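Local coordinates for protein mandelate racemase/muconate lactonizing enzyme (Roseovarius nubinhibens, PDB 2QDD) that is of unknown function but, as a magnesium-dependent member of the enolase superfamily, probably abstracts a proton from the alpha carbon of a carboxylate substrate, at residues A[66-78]-A[93-107]. Sequence-based numbering, arbitrary orientation.
Sequences GLRAGIATLAPHL and MDLQLPGHSYVKSPI
L74 and V103 interlock the helices of the enolase-type N-terminal capping domain, each a knob in a four-residue hole: L74 among M93, Q96, V103 and I107, V103 among L67, G70, I71 and L74. The axes of helices 66-78 and 101-107 approach to 8.7 Å and cross at -68°. This closeness is consistent with two glycines: a CB on G70 would meet V103 CG2, one on G66 Y102 OH. L74 CD1 meets I107 CD1 at 3.8 Å while CD2 reaches the end of helix 93-96; L78 forks likewise, CD2 on M93 CG and CD1 on I107 CG2. L67 and Y102 slide past each other in opposite directions, L67 CG 3.9 Å from Y102 CD1, and L67 CD2 meets P106 CG.

H77 and Q96 stack without a hydrogen bond: Q96 OE1 lies over one ring face, 3.3 Å from H77 NE2 at a poor angle. A chi2 bend (-58°) lays the Q96 amide nearly parallel to the ring (planes 9° apart), with Q96 CG in CH-pi contact. Replacing H77 by an alanine would probably leave that amide unsupported and free to turn.

No direct hydrogen bond crosses the interface. Y102 OH bonds H100 of the second subunit; a water 3.2 Å from Y102 OH donates to G66 O at 2.8 Å.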
loop_
_atom_site.group_PDB
_atom_site.type_symbol
_atom_site.label_atom_id
_atom_site.label_comp_id
_atom_site.label_asym_id
_atom_site.label_seq_id
_atom_site.Cartn_x
_atom_site.Cartn_y
_atom_site.Cartn_z
ATOM N N GLY A 66 11.962 -30.348 -27.482
ATOM C CA GLY A 66 11.197 -29.115 -27.686
ATOM C C GLY A 66 11.988 -27.987 -28.306
ATOM O O GLY A 66 11.434 -27.170 -29.043
ATOM N N LEU A 67 13.283 -27.946 -28.006
ATOM C CA LEU A 67 14.185 -26.940 -28.569
ATOM C C LEU A 67 14.305 -27.091 -30.083
ATOM O O LEU A 67 14.185 -26.113 -30.826
ATOM C CB LEU A 67 15.568 -27.023 -27.907
ATOM C CG LEU A 67 16.327 -25.720 -27.642
ATOM C CD1 LEU A 67 17.325 -25.891 -26.499
ATOM C CD2 LEU A 67 17.022 -25.175 -28.878
ATOM N N ARG A 68 14.519 -28.323 -30.532
ATOM C CA ARG A 68 14.615 -28.619 -31.959
ATOM C C ARG A 68 13.291 -28.467 -32.698
ATOM O O ARG A 68 13.272 -27.973 -33.829
ATOM C CB ARG A 68 15.228 -30.000 -32.175
ATOM C CG ARG A 68 16.706 -30.053 -31.787
ATOM C CD ARG A 68 17.297 -31.439 -31.960
ATOM N NE ARG A 68 16.822 -32.385 -30.951
ATOM C CZ ARG A 68 17.402 -32.585 -29.771
ATOM N NH1 ARG A 68 18.482 -31.895 -29.429
ATOM N NH2 ARG A 68 16.897 -33.476 -28.929
ATOM N N ALA A 69 12.190 -28.863 -32.047
ATOM C CA ALA A 69 10.831 -28.614 -32.567
ATOM C C ALA A 69 10.502 -27.132 -32.698
ATOM O O ALA A 69 9.858 -26.719 -33.659
ATOM C CB ALA A 69 9.778 -29.324 -31.713
ATOM N N GLY A 70 10.958 -26.338 -31.730
ATOM C CA GLY A 70 10.817 -24.887 -31.776
ATOM C C GLY A 70 11.572 -24.234 -32.916
ATOM O O GLY A 70 11.032 -23.348 -33.586
ATOM N N ILE A 71 12.821 -24.661 -33.134
ATOM C CA ILE A 71 13.618 -24.188 -34.283
ATOM C C ILE A 71 12.940 -24.475 -35.639
ATOM O O ILE A 71 12.865 -23.586 -36.489
ATOM C CB ILE A 71 15.080 -24.707 -34.252
ATOM C CG1 ILE A 71 15.817 -24.154 -33.025
ATOM C CG2 ILE A 71 15.840 -24.285 -35.526
ATOM C CD1 ILE A 71 17.122 -24.872 -32.693
ATOM N N ALA A 72 12.420 -25.694 -35.802
ATOM C CA ALA A 72 11.579 -26.076 -36.949
ATOM C C ALA A 72 10.453 -25.086 -37.249
ATOM O O ALA A 72 10.296 -24.648 -38.390
ATOM C CB ALA A 72 11.001 -27.496 -36.747
ATOM N N THR A 73 9.681 -24.744 -36.217
ATOM C CA THR A 73 8.596 -23.769 -36.314
ATOM C C THR A 73 9.088 -22.371 -36.697
ATOM O O THR A 73 8.473 -21.695 -37.531
ATOM C CB THR A 73 7.786 -23.734 -35.005
ATOM O OG1 THR A 73 7.024 -24.938 -34.898
ATOM C CG2 THR A 73 6.836 -22.544 -34.953
ATOM N N LEU A 74 10.210 -21.955 -36.113
ATOM C CA LEU A 74 10.744 -20.613 -36.354
ATOM C C LEU A 74 11.490 -20.447 -37.675
ATOM O O LEU A 74 11.442 -19.369 -38.272
ATOM C CB LEU A 74 11.608 -20.141 -35.186
ATOM C CG LEU A 74 10.855 -19.621 -33.959
ATOM C CD1 LEU A 74 11.821 -19.478 -32.797
ATOM C CD2 LEU A 74 10.183 -18.289 -34.258
ATOM N N ALA A 75 12.160 -21.513 -38.119
ATOM C CA ALA A 75 13.013 -21.507 -39.331
ATOM C C ALA A 75 12.511 -20.810 -40.612
ATOM O O ALA A 75 13.249 -19.991 -41.168
ATOM C CB ALA A 75 13.560 -22.904 -39.642
ATOM N N PRO A 76 11.264 -21.103 -41.073
ATOM C CA PRO A 76 10.733 -20.355 -42.235
ATOM C C PRO A 76 10.705 -18.831 -42.080
ATOM O O PRO A 76 10.736 -18.107 -43.081
ATOM C CB PRO A 76 9.296 -20.884 -42.370
ATOM C CG PRO A 76 9.324 -22.221 -41.746
ATOM C CD PRO A 76 10.291 -22.116 -40.607
ATOM N N HIS A 77 10.652 -18.359 -40.837
ATOM C CA HIS A 77 10.510 -16.942 -40.545
ATOM C C HIS A 77 11.847 -16.251 -40.333
ATOM O O HIS A 77 11.961 -15.044 -40.533
ATOM C CB HIS A 77 9.568 -16.749 -39.358
ATOM C CG HIS A 77 8.234 -17.402 -39.554
ATOM N ND1 HIS A 77 7.929 -18.647 -39.044
ATOM C CD2 HIS A 77 7.137 -16.997 -40.239
ATOM C CE1 HIS A 77 6.696 -18.972 -39.391
ATOM N NE2 HIS A 77 6.193 -17.988 -40.115
ATOM N N LEU A 78 12.857 -17.031 -39.948
ATOM C CA LEU A 78 14.223 -16.533 -39.760
ATOM C C LEU A 78 15.012 -16.439 -41.062
ATOM O O LEU A 78 15.875 -15.568 -41.209
ATOM C CB LEU A 78 14.988 -17.415 -38.773
ATOM C CG LEU A 78 14.404 -17.528 -37.366
ATOM C CD1 LEU A 78 15.043 -18.697 -36.632
ATOM C CD2 LEU A 78 14.569 -16.224 -36.591
ATOM N N MET A 93 10.851 -13.564 -33.757
ATOM C CA MET A 93 10.773 -14.772 -32.926
ATOM C C MET A 93 9.630 -14.741 -31.900
ATOM O O MET A 93 8.923 -15.735 -31.734
ATOM C CB MET A 93 12.098 -15.034 -32.200
ATOM C CG MET A 93 13.277 -15.398 -33.096
ATOM S SD MET A 93 14.621 -16.169 -32.167
ATOM C CE MET A 93 15.301 -14.774 -31.268
ATOM N N ASP A 94 9.455 -13.600 -31.230
ATOM C CA ASP A 94 8.389 -13.430 -30.229
ATOM C C ASP A 94 6.995 -13.371 -30.856
ATOM O O ASP A 94 6.019 -13.796 -30.247
ATOM C CB ASP A 94 8.626 -12.171 -29.384
ATOM C CG ASP A 94 9.789 -12.320 -28.404
ATOM O OD1 ASP A 94 10.179 -13.458 -28.068
ATOM O OD2 ASP A 94 10.311 -11.280 -27.955
ATOM N N LEU A 95 6.922 -12.830 -32.067
ATOM C CA LEU A 95 5.698 -12.808 -32.866
ATOM C C LEU A 95 5.291 -14.212 -33.316
ATOM O O LEU A 95 4.109 -14.562 -33.294
ATOM C CB LEU A 95 5.895 -11.919 -34.097
ATOM C CG LEU A 95 4.857 -10.838 -34.385
ATOM C CD1 LEU A 95 5.513 -9.656 -35.090
ATOM C CD2 LEU A 95 3.712 -11.399 -35.216
ATOM N N GLN A 96 6.278 -15.009 -33.720
ATOM C CA GLN A 96 6.011 -16.255 -34.428
ATOM C C GLN A 96 5.933 -17.448 -33.491
ATOM O O GLN A 96 5.328 -18.464 -33.824
ATOM C CB GLN A 96 7.047 -16.501 -35.532
ATOM C CG GLN A 96 6.999 -15.504 -36.708
ATOM C CD GLN A 96 5.655 -15.453 -37.433
ATOM O OE1 GLN A 96 4.904 -16.429 -37.469
ATOM N NE2 GLN A 96 5.356 -14.306 -38.023
ATOM N N LEU A 97 6.551 -17.320 -32.321
ATOM C CA LEU A 97 6.429 -18.321 -31.275
ATOM C C LEU A 97 6.565 -17.653 -29.904
ATOM O O LEU A 97 7.674 -17.465 -29.426
ATOM C CB LEU A 97 7.489 -19.416 -31.465
ATOM C CG LEU A 97 7.510 -20.605 -30.502
ATOM C CD1 LEU A 97 6.286 -21.484 -30.680
ATOM C CD2 LEU A 97 8.785 -21.399 -30.684
ATOM N N PRO A 98 5.435 -17.274 -29.274
ATOM C CA PRO A 98 5.494 -16.736 -27.909
ATOM C C PRO A 98 6.122 -17.700 -26.895
ATOM O O PRO A 98 6.093 -18.919 -27.099
ATOM C CB PRO A 98 4.023 -16.466 -27.568
ATOM C CG PRO A 98 3.329 -16.353 -28.898
ATOM C CD PRO A 98 4.056 -17.294 -29.802
ATOM N N GLY A 99 6.707 -17.148 -25.831
ATOM C CA GLY A 99 7.443 -17.938 -24.832
ATOM C C GLY A 99 8.647 -18.646 -25.426
ATOM O O GLY A 99 9.355 -18.080 -26.259
ATOM N N HIS A 100 8.856 -19.890 -25.003
ATOM C CA HIS A 100 9.932 -20.763 -25.474
ATOM C C HIS A 100 11.272 -20.051 -25.546
ATOM O O HIS A 100 11.920 -20.031 -26.596
ATOM C CB HIS A 100 9.578 -21.387 -26.828
ATOM C CG HIS A 100 8.333 -22.213 -26.804
ATOM N ND1 HIS A 100 7.083 -21.680 -27.038
ATOM C CD2 HIS A 100 8.145 -23.533 -26.571
ATOM C CE1 HIS A 100 6.178 -22.638 -26.950
ATOM N NE2 HIS A 100 6.796 -23.771 -26.667
ATOM N N SER A 101 11.663 -19.452 -24.423
ATOM C CA SER A 101 12.909 -18.696 -24.343
ATOM C C SER A 101 14.131 -19.582 -24.592
ATOM O O SER A 101 15.141 -19.117 -25.106
ATOM C CB SER A 101 13.015 -17.991 -22.993
ATOM O OG SER A 101 12.859 -18.904 -21.925
ATOM N N TYR A 102 14.011 -20.859 -24.244
ATOM C CA TYR A 102 15.035 -21.867 -24.497
ATOM C C TYR A 102 15.290 -22.173 -25.972
ATOM O O TYR A 102 16.404 -22.539 -26.340
ATOM C CB TYR A 102 14.719 -23.153 -23.738
ATOM C CG TYR A 102 13.515 -23.956 -24.216
ATOM C CD1 TYR A 102 13.685 -25.169 -24.893
ATOM C CD2 TYR A 102 12.212 -23.535 -23.951
ATOM C CE1 TYR A 102 12.588 -25.927 -25.313
ATOM C CE2 TYR A 102 11.111 -24.284 -24.367
ATOM C CZ TYR A 102 11.306 -25.478 -25.046
ATOM O OH TYR A 102 10.214 -26.224 -25.446
ATOM N N VAL A 103 14.255 -22.023 -26.794
ATOM C CA VAL A 103 14.370 -22.115 -28.249
ATOM C C VAL A 103 15.101 -20.895 -28.800
ATOM O O VAL A 103 15.924 -21.004 -29.714
ATOM C CB VAL A 103 12.970 -22.250 -28.915
ATOM C CG1 VAL A 103 13.068 -22.168 -30.435
ATOM C CG2 VAL A 103 12.308 -23.556 -28.493
ATOM N N LYS A 104 14.806 -19.739 -28.211
ATOM C CA LYS A 104 15.204 -18.452 -28.761
ATOM C C LYS A 104 16.663 -18.106 -28.512
ATOM O O LYS A 104 17.264 -17.368 -29.294
ATOM C CB LYS A 104 14.305 -17.350 -28.211
ATOM C CG LYS A 104 13.027 -17.208 -28.990
ATOM C CD LYS A 104 11.915 -16.739 -28.113
ATOM C CE LYS A 104 10.641 -16.651 -28.905
ATOM N NZ LYS A 104 9.550 -16.098 -28.048
ATOM N N SER A 105 17.216 -18.650 -27.426
ATOM C CA SER A 105 18.566 -18.312 -26.965
ATOM C C SER A 105 19.705 -18.703 -27.927
ATOM O O SER A 105 20.580 -17.887 -28.186
ATOM C CB SER A 105 18.811 -18.831 -25.535
ATOM O OG SER A 105 20.133 -18.568 -25.087
ATOM N N PRO A 106 19.705 -19.961 -28.459
ATOM C CA PRO A 106 20.761 -20.185 -29.467
ATOM C C PRO A 106 20.630 -19.414 -30.788
ATOM O O PRO A 106 21.650 -19.127 -31.411
ATOM C CB PRO A 106 20.685 -21.694 -29.730
ATOM C CG PRO A 106 19.310 -22.077 -29.381
ATOM C CD PRO A 106 18.931 -21.201 -28.230
ATOM N N ILE A 107 19.401 -19.091 -31.207
ATOM C CA ILE A 107 19.180 -18.262 -32.396
ATOM C C ILE A 107 19.734 -16.849 -32.221
ATOM O O ILE A 107 20.418 -16.326 -33.105
ATOM C CB ILE A 107 17.691 -18.192 -32.805
ATOM C CG1 ILE A 107 17.131 -19.598 -33.038
ATOM C CG2 ILE A 107 17.515 -17.330 -34.066
ATOM C CD1 ILE A 107 15.627 -19.700 -32.967
HETATM O O HOH W 1 8.776 -26.602 -28.291
#